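Local coordinates for diaphanous protein (PDB 4DVG) that probably binds a Rho-family GTPase through its GBD-FH3 region, as diaphanous-related formins do to relieve autoinhibition and promote actin filament assembly, at residues Ala113-Lys118 / Arg132-Val137; Asn207-Leu212 / Lys220-Phe225. All blocks are in the same frame, centred on the assembly; numbering follows the deposited sequence.

Interaction 1. Residues Ala113-Lys118 / Arg132-Val137; sequences AIYKKK and RKCCEV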
ATOM      1  N   ALA B 113      11.284 -13.787 -10.326  1.00 47.60           N
ATOM      2  CA  ALA B 113      11.959 -14.072 -11.571  1.00 53.87           C
ATOM      3  C   ALA B 113      11.704 -12.931 -12.554  1.00 67.76           C
ATOM      4  O   ALA B 113      12.604 -12.489 -13.282  1.00 67.10           O
ATOM      5  CB  ALA B 113      11.445 -15.380 -12.145  1.00 52.22           C
ATOM      6  N   ILE B 114      10.459 -12.466 -12.572  1.00 64.61           N
ATOM      7  CA  ILE B 114      10.078 -11.377 -13.446  1.00 63.76           C
ATOM      8  C   ILE B 114      10.814 -10.133 -13.001  1.00 62.06           C
ATOM      9  O   ILE B 114      11.291  -9.351 -13.820  1.00 66.37           O
ATOM     10  CB  ILE B 114       8.563 -11.152 -13.421  1.00 53.14           C
ATOM     11  CG1 ILE B 114       7.896 -12.079 -14.424  1.00 51.89           C
ATOM     12  CG2 ILE B 114       8.217  -9.733 -13.782  1.00 45.42           C
ATOM     13  CD1 ILE B 114       6.456 -12.321 -14.124  1.00 48.13           C
ATOM     14  N   TYR B 115      10.920  -9.971 -11.693  1.00 51.47           N
ATOM     15  CA  TYR B 115      11.594  -8.826 -11.121  1.00 51.47           C
ATOM     16  C   TYR B 115      13.081  -8.817 -11.514  1.00 63.88           C
ATOM     17  O   TYR B 115      13.642  -7.760 -11.816  1.00 63.16           O
ATOM     18  CB  TYR B 115      11.419  -8.853  -9.612  1.00 44.65           C
ATOM     19  CG  TYR B 115      12.035  -7.694  -8.881  1.00 52.24           C
ATOM     20  CD1 TYR B 115      12.035  -6.420  -9.435  1.00 52.67           C
ATOM     21  CD2 TYR B 115      12.591  -7.866  -7.614  1.00 53.14           C
ATOM     22  CE1 TYR B 115      12.583  -5.354  -8.755  1.00 52.37           C
ATOM     23  CE2 TYR B 115      13.151  -6.808  -6.929  1.00 55.88           C
ATOM     24  CZ  TYR B 115      13.141  -5.551  -7.509  1.00 56.54           C
ATOM     25  OH  TYR B 115      13.691  -4.492  -6.838  1.00 56.43           O
ATOM     26  N   LYS B 116      13.715  -9.992 -11.527  1.00 62.55           N
ATOM     27  CA  LYS B 116      15.101 -10.072 -11.978  1.00 66.04           C
ATOM     28  C   LYS B 116      15.192  -9.568 -13.416  1.00 67.99           C
ATOM     29  O   LYS B 116      15.981  -8.675 -13.720  1.00 80.04           O
ATOM     30  CB  LYS B 116      15.665 -11.503 -11.844  1.00 65.75           C
ATOM     31  CG  LYS B 116      17.101 -11.695 -12.375  1.00 62.71           C
ATOM     32  CD  LYS B 116      17.860 -12.855 -11.694  1.00 63.13           C
ATOM     33  NZ  LYS B 116      18.812 -13.699 -13.739  1.00 80.69           N
ATOM     34  N   LYS B 117      14.371 -10.137 -14.293  1.00 58.22           N
ATOM     35  CA  LYS B 117      14.336  -9.736 -15.690  1.00 55.56           C
ATOM     36  C   LYS B 117      14.222  -8.220 -15.810  1.00 58.78           C
ATOM     37  O   LYS B 117      14.834  -7.623 -16.695  0.92 60.93           O
ATOM     38  CB  LYS B 117      13.152 -10.377 -16.427  1.00 60.45           C
ATOM     39  CG  LYS B 117      13.436 -11.707 -17.070  1.00 76.84           C
ATOM     40  CD  LYS B 117      12.191 -12.225 -17.787  1.00 90.84           C
ATOM     41  CE  LYS B 117      11.709 -13.539 -17.173  1.00 98.37           C
ATOM     42  NZ  LYS B 117      10.376 -13.975 -17.699  1.00103.20           N
ATOM     43  N   LYS B 118      13.424  -7.606 -14.935  1.00 52.03           N
ATOM     44  CA  LYS B 118      13.144  -6.187 -15.046  1.00 58.58           C
ATOM     45  C   LYS B 118      14.356  -5.396 -14.590  1.00 58.49           C
ATOM     46  O   LYS B 118      14.804  -4.482 -15.287  1.00 59.10           O
ATOM     47  CB  LYS B 118      11.907  -5.772 -14.223  1.00 62.94           C
ATOM     48  CG  LYS B 118      10.576  -6.248 -14.757  1.00 60.05           C
ATOM     49  CD  LYS B 118      10.524  -6.213 -16.276  1.00 61.97           C
ATOM     50  CE  LYS B 118       9.089  -6.436 -16.740  1.00 69.35           C
ATOM     51  NZ  LYS B 118       8.989  -6.796 -18.182  1.00 77.71           N
ATOM     52  N   ARG B 132       9.810  -0.373 -11.530  1.00 55.13           N
ATOM     53  CA  ARG B 132       9.084   0.219 -10.416  1.00 48.42           C
ATOM     54  C   ARG B 132       7.725  -0.418 -10.107  1.00 48.98           C
ATOM     55  O   ARG B 132       7.387  -0.539  -8.932  1.00 50.14           O
ATOM     56  CB  ARG B 132       8.946   1.732 -10.591  1.00 50.84           C
ATOM     57  CG  ARG B 132      10.274   2.463 -10.530  1.00 58.95           C
ATOM     58  CD  ARG B 132      10.075   3.933 -10.400  1.00 61.46           C
ATOM     59  NE  ARG B 132      11.312   4.675 -10.587  1.00 61.63           N
ATOM     60  CZ  ARG B 132      11.339   5.974 -10.875  1.00 66.04           C
ATOM     61  NH1 ARG B 132      10.191   6.635 -10.997  1.00 62.55           N
ATOM     62  NH2 ARG B 132      12.498   6.607 -11.039  1.00 55.98           N
ATOM     63  N   LYS B 133       6.952  -0.817 -11.129  1.00 44.87           N
ATOM     64  CA  LYS B 133       5.697  -1.537 -10.867  1.00 55.10           C
ATOM     65  C   LYS B 133       5.994  -2.802 -10.072  1.00 55.50           C
ATOM     66  O   LYS B 133       5.287  -3.114  -9.104  1.00 54.84           O
ATOM     67  CB  LYS B 133       4.911  -1.892 -12.141  1.00 56.44           C
ATOM     68  CG  LYS B 133       3.885  -0.844 -12.556  1.00 65.89           C
ATOM     69  CD  LYS B 133       3.028  -0.374 -11.388  1.00 71.36           C
ATOM     70  CE  LYS B 133       2.087   0.780 -11.793  1.00 78.06           C
ATOM     71  NZ  LYS B 133       2.725   1.897 -12.599  1.00 76.75           N
ATOM     72  N   CYS B 134       7.047  -3.512 -10.485  1.00 49.46           N
ATOM     73  CA  CYS B 134       7.524  -4.678  -9.749  1.00 56.26           C
ATOM     74  C   CYS B 134       7.690  -4.410  -8.255  1.00 51.07           C
ATOM     75  O   CYS B 134       7.217  -5.184  -7.428  1.00 53.17           O
ATOM     76  CB  CYS B 134       8.852  -5.162 -10.317  1.00 57.73           C
ATOM     77  SG  CYS B 134       8.682  -6.453 -11.511  1.00 84.40           S
ATOM     78  N   CYS B 135       8.374  -3.324  -7.915  1.00 38.10           N
ATOM     79  CA  CYS B 135       8.576  -2.994  -6.519  1.00 41.89           C
ATOM     80  C   CYS B 135       7.248  -2.785  -5.869  1.00 48.51           C
ATOM     81  O   CYS B 135       7.039  -3.188  -4.712  1.00 53.47           O
ATOM     82  CB  CYS B 135       9.404  -1.719  -6.368  1.00 42.69           C
ATOM     83  SG  CYS B 135      11.099  -1.953  -6.903  1.00 56.73           S
ATOM     84  N   GLU B 136       6.358  -2.140  -6.623  1.00 45.39           N
ATOM     85  CA  GLU B 136       5.051  -1.755  -6.131  1.00 48.22           C
ATOM     86  C   GLU B 136       4.251  -3.028  -5.841  1.00 47.44           C
ATOM     87  O   GLU B 136       3.640  -3.164  -4.776  1.00 51.74           O
ATOM     88  CB  GLU B 136       4.367  -0.818  -7.128  1.00 49.32           C
ATOM     89  CG  GLU B 136       2.934  -0.475  -6.807  1.00 52.79           C
ATOM     90  CD  GLU B 136       2.514   0.913  -7.315  1.00 61.59           C
ATOM     91  OE1 GLU B 136       1.755   1.604  -6.592  1.00 61.25           O
ATOM     92  OE2 GLU B 136       2.947   1.315  -8.423  0.51 63.86           O
ATOM     93  N   VAL B 137       4.316  -3.984  -6.760  1.00 40.23           N
ATOM     94  CA  VAL B 137       3.604  -5.242  -6.588  1.00 43.48           C
ATOM     95  C   VAL B 137       4.190  -6.063  -5.441  1.00 48.82           C
ATOM     96  O   VAL B 137       3.447  -6.611  -4.634  1.00 52.00           O
ATOM     97  CB  VAL B 137       3.642  -6.080  -7.857  1.00 42.87           C
ATOM     98  CG1 VAL B 137       3.038  -7.483  -7.614  1.00 41.77           C
ATOM     99  CG2 VAL B 137       2.929  -5.355  -8.965  1.00 46.08           C
TER

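Interaction 2. Residues Asn207-Leu212 / Lys220-Phe225; sequences NAFSNL and KKFLSF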
ATOM      1  N   ASN B 207      23.953 -14.205   4.786  1.00 54.94           N
ATOM      2  CA  ASN B 207      24.603 -14.825   3.638  1.00 50.67           C
ATOM      3  C   ASN B 207      24.453 -13.953   2.405  1.00 54.90           C
ATOM      4  O   ASN B 207      25.364 -13.862   1.583  1.00 62.43           O
ATOM      5  CB  ASN B 207      24.080 -16.240   3.345  1.00 53.47           C
ATOM      6  CG  ASN B 207      24.517 -17.269   4.374  1.00 62.69           C
ATOM      7  OD1 ASN B 207      25.473 -17.066   5.137  1.00 64.15           O
ATOM      8  ND2 ASN B 207      23.811 -18.391   4.399  1.00 66.16           N
ATOM      9  N   ALA B 208      23.307 -13.298   2.271  1.00 47.69           N
ATOM     10  CA  ALA B 208      23.115 -12.478   1.090  1.00 49.15           C
ATOM     11  C   ALA B 208      24.109 -11.315   1.067  1.00 51.55           C
ATOM     12  O   ALA B 208      24.551 -10.901   0.009  1.00 56.78           O
ATOM     13  CB  ALA B 208      21.681 -11.974   0.993  1.00 40.98           C
ATOM     14  N   PHE B 209      24.440 -10.786   2.237  1.00 51.64           N
ATOM     15  CA  PHE B 209      25.412  -9.713   2.340  1.00 53.58           C
ATOM     16  C   PHE B 209      26.818 -10.232   2.075  1.00 61.22           C
ATOM     17  O   PHE B 209      27.652  -9.508   1.551  1.00 66.41           O
ATOM     18  CB  PHE B 209      25.359  -9.045   3.706  1.00 49.27           C
ATOM     19  CG  PHE B 209      24.359  -7.957   3.805  1.00 46.97           C
ATOM     20  CD1 PHE B 209      24.531  -6.776   3.100  0.64 45.33           C
ATOM     21  CD2 PHE B 209      23.250  -8.094   4.614  1.00 45.08           C
ATOM     22  CE1 PHE B 209      23.602  -5.749   3.190  1.00 48.93           C
ATOM     23  CE2 PHE B 209      22.323  -7.066   4.725  1.00 45.81           C
ATOM     24  CZ  PHE B 209      22.496  -5.891   4.006  1.00 49.99           C
ATOM     25  N   SER B 210      27.075 -11.486   2.435  1.00 58.77           N
ATOM     26  CA  SER B 210      28.364 -12.102   2.159  1.00 58.70           C
ATOM     27  C   SER B 210      28.485 -12.420   0.683  1.00 59.77           C
ATOM     28  O   SER B 210      29.579 -12.387   0.099  1.00 64.86           O
ATOM     29  CB  SER B 210      28.549 -13.369   2.986  1.00 64.19           C
ATOM     30  OG  SER B 210      28.715 -13.037   4.350  1.00 74.33           O
ATOM     31  N   ASN B 211      27.350 -12.705   0.067  1.00 59.33           N
ATOM     32  CA  ASN B 211      27.355 -13.030  -1.345  1.00 64.96           C
ATOM     33  C   ASN B 211      27.569 -11.821  -2.241  1.00 62.61           C
ATOM     34  O   ASN B 211      28.177 -11.939  -3.300  1.00 67.48           O
ATOM     35  CB  ASN B 211      26.134 -13.872  -1.722  1.00 67.15           C
ATOM     36  CG  ASN B 211      26.231 -15.289  -1.154  1.00 79.01           C
ATOM     37  OD1 ASN B 211      27.320 -15.895  -1.131  1.00 87.72           O
ATOM     38  ND2 ASN B 211      25.108 -15.813  -0.671  1.00 74.72           N
ATOM     39  N   LEU B 212      27.118 -10.655  -1.798  1.00 49.53           N
ATOM     40  CA  LEU B 212      27.383  -9.445  -2.553  1.00 50.85           C
ATOM     41  C   LEU B 212      28.886  -9.177  -2.552  0.80 58.09           C
ATOM     42  O   LEU B 212      29.443  -8.674  -3.518  1.00 69.73           O
ATOM     43  CB  LEU B 212      26.662  -8.242  -1.942  1.00 53.54           C
ATOM     44  CG  LEU B 212      25.147  -8.112  -2.025  1.00 50.37           C
ATOM     45  CD1 LEU B 212      24.797  -6.642  -2.144  1.00 45.66           C
ATOM     46  CD2 LEU B 212      24.566  -8.905  -3.191  1.00 48.33           C
ATOM     47  N   LYS B 220      33.390  -4.146   0.202  1.00 62.01           N
ATOM     48  CA  LYS B 220      33.471  -4.638   1.566  1.00 59.27           C
ATOM     49  C   LYS B 220      32.071  -5.008   2.052  1.00 66.16           C
ATOM     50  O   LYS B 220      31.078  -4.502   1.529  1.00 62.04           O
ATOM     51  CB  LYS B 220      34.121  -3.598   2.472  1.00 61.42           C
ATOM     52  CG  LYS B 220      35.644  -3.498   2.314  1.00 63.17           C
ATOM     53  CD  LYS B 220      36.253  -2.834   3.558  1.00 64.11           C
ATOM     54  CE  LYS B 220      37.763  -2.655   3.460  1.00 67.02           C
ATOM     55  NZ  LYS B 220      38.306  -1.664   4.470  1.00 68.29           N
ATOM     56  N   LYS B 221      31.986  -5.911   3.026  1.00 54.43           N
ATOM     57  CA  LYS B 221      30.675  -6.390   3.486  1.00 51.42           C
ATOM     58  C   LYS B 221      29.846  -5.207   3.901  1.00 44.74           C
ATOM     59  O   LYS B 221      30.348  -4.323   4.587  1.00 45.29           O
ATOM     60  CB  LYS B 221      30.817  -7.321   4.680  1.00 48.72           C
ATOM     61  CG  LYS B 221      29.792  -8.446   4.761  1.00 55.77           C
ATOM     62  CD  LYS B 221      30.096  -9.268   6.006  1.00 64.03           C
ATOM     63  CE  LYS B 221      29.124 -10.393   6.260  1.00 68.98           C
ATOM     64  NZ  LYS B 221      29.502 -11.025   7.560  1.00 65.43           N
ATOM     65  N   PHE B 222      28.585  -5.186   3.477  1.00 37.52           N
ATOM     66  CA  PHE B 222      27.658  -4.159   3.935  1.00 44.19           C
ATOM     67  C   PHE B 222      27.816  -2.785   3.270  1.00 47.42           C
ATOM     68  O   PHE B 222      27.111  -1.855   3.623  1.00 47.70           O
ATOM     69  CB  PHE B 222      27.797  -3.977   5.441  1.00 47.01           C
ATOM     70  CG  PHE B 222      27.447  -5.185   6.229  1.00 47.79           C
ATOM     71  CD1 PHE B 222      26.332  -5.937   5.906  1.00 47.97           C
ATOM     72  CD2 PHE B 222      28.228  -5.572   7.305  1.00 45.58           C
ATOM     73  CE1 PHE B 222      25.998  -7.054   6.665  1.00 44.06           C
ATOM     74  CE2 PHE B 222      27.909  -6.680   8.046  1.00 41.99           C
ATOM     75  CZ  PHE B 222      26.793  -7.422   7.730  1.00 39.07           C
ATOM     76  N   LEU B 223      28.730  -2.648   2.314  1.00 49.43           N
ATOM     77  CA  LEU B 223      29.077  -1.324   1.830  1.00 49.97           C
ATOM     78  C   LEU B 223      27.907  -0.587   1.175  1.00 58.71           C
ATOM     79  O   LEU B 223      27.552   0.515   1.597  1.00 68.82           O
ATOM     80  CB  LEU B 223      30.265  -1.388   0.889  1.00 47.64           C
ATOM     81  CG  LEU B 223      30.791  -0.052   0.389  1.00 48.36           C
ATOM     82  CD1 LEU B 223      31.201   0.860   1.553  1.00 45.92           C
ATOM     83  CD2 LEU B 223      31.946  -0.302  -0.533  1.00 50.20           C
ATOM     84  N   SER B 224      27.290  -1.181   0.162  1.00 50.89           N
ATOM     85  CA  SER B 224      26.244  -0.446  -0.543  1.00 54.75           C
ATOM     86  C   SER B 224      24.998  -0.135   0.314  1.00 57.62           C
ATOM     87  O   SER B 224      24.464   0.977   0.241  1.00 59.90           O
ATOM     88  CB  SER B 224      25.893  -1.080  -1.895  1.00 49.62           C
ATOM     89  OG  SER B 224      25.645  -2.449  -1.776  1.00 63.52           O
ATOM     90  N   PHE B 225      24.546  -1.095   1.122  1.00 47.19           N
ATOM     91  CA  PHE B 225      23.506  -0.811   2.110  1.00 46.09           C
ATOM     92  C   PHE B 225      23.908   0.364   2.996  1.00 54.51           C
ATOM     93  O   PHE B 225      23.144   1.323   3.178  1.00 56.55           O
ATOM     94  CB  PHE B 225      23.224  -2.042   2.973  1.00 39.56           C
ATOM     95  CG  PHE B 225      22.570  -1.741   4.276  1.00 44.17           C
ATOM     96  CD1 PHE B 225      21.518  -0.849   4.358  1.00 37.77           C
ATOM     97  CD2 PHE B 225      22.987  -2.378   5.428  1.00 49.09           C
ATOM     98  CE1 PHE B 225      20.905  -0.587   5.574  1.00 39.93           C
ATOM     99  CE2 PHE B 225      22.370  -2.129   6.652  1.00 44.86           C
ATOM    100  CZ  PHE B 225      21.330  -1.214   6.721  1.00 49.79           C
TER
HETATM  101  O   HOH W   1      27.835  -6.888   1.572  1.00 32.81           O

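Interaction 1. Residues Ala113-Lys118 / Arg132-Val137
C134 points its side chain toward helix 108-120, and its sulfur settles among three residues there: SG lies 4.0 Å from I114 CG2 and 3.8 Å from K118 CG, and also packs beside the base of Y115. A small, weakly polar thiol suits this place, where the two helix segments run nearly antiparallel (152°) with axes 9.8 Å apart at closest approach. Y115 reaches across alongside it. With CG anti to the backbone N (chi1 -178°), the ring extends toward the second helix, bringing CD1 to 3.5 Å from C134 CB and the phenol OH to 3.6 Å from C135 SG. Both sulfurs meet the ring obliquely, each 5.1 Å from its centroid, in cysteine sulfur-aromatic contacts. No hydrogen bond joins the segments. K118, bent at chi2, carries its ammonium group away to a salt bridge with E130 and a hydrogen bond to D79 O. This is the packing of consecutive antiparallel helices in the all-helical GTPase-binding region. Around the pair, L160 and L161 of helix 160-165 and I178 of helix 172-187 touch the Y115 side chain, N174 touches C135, and helix 83-93 packs against K133, E136 and V137.

Interaction 2. Residues Asn207-Leu212 / Lys220-Phe225
F209 and F222 come closest along the backbones, their CA atoms 6.2 Å apart, where helix 203-213 meets the turn leading into helix 223-228: two consecutive helices joined by a loop and packed on an aromatic cluster, within the helical FH3 region. A type II beta turn runs from K220 to L223, closed by the bond from L223 N to K220 O. F222, third residue of the turn, takes the positive phi of 78° that a type II turn has there, and is also the N-cap of helix 223-228. One water joins the backbones across the segments, donating to F209 O and accepting from F222 N.

F209 is the centre of the cluster. The ring of F222 presents its edge to the F209 face in a T-shaped pair, centroids 4.8 Å apart and planes at 66°, with F222 CE1 3.4 Å from F209 CG. F225 meets the rim of the same ring, its CB 3.7 Å from F209 CE1; the F209 and F225 planes are inclined at 41°, neither stacked nor edge-to-face. Flat, wide phenylalanines suit this buried seam because one ring can offer both face and rim to its neighbours. F264 stacks on F222, L162 touches F209, and helix 236-249 packs against F225. S210 OG, weakly hydrogen-bonded to M206 O, also meets K221, whose chain, extended beyond CG, runs past helix 203-213 and brings CE to 3.3 Å from that oxygen.

In the fold
The two contacts follow one another along the chain, interaction 1 in the GTPase-binding domain sequence and interaction 2 in the FH3 sequence, with centres about 21 Å apart and nearest atoms about 12 Å apart, so they do not touch. Helix 160-165 touches side chains of both: Y115 and K116 at interaction 1, and A208, F209 and L212 at interaction 2. Interaction 1 is the more buried and joins two well-formed helices through sulfur, aromatic and aliphatic groups. Interaction 2, only partly buried, joins a helix to a turn and the first residues of the next helix; where interaction 1 uses sulfur-aromatic contacts, it uses a phenylalanine cluster and a water that links a carbonyl of the helix to an amide of the turn.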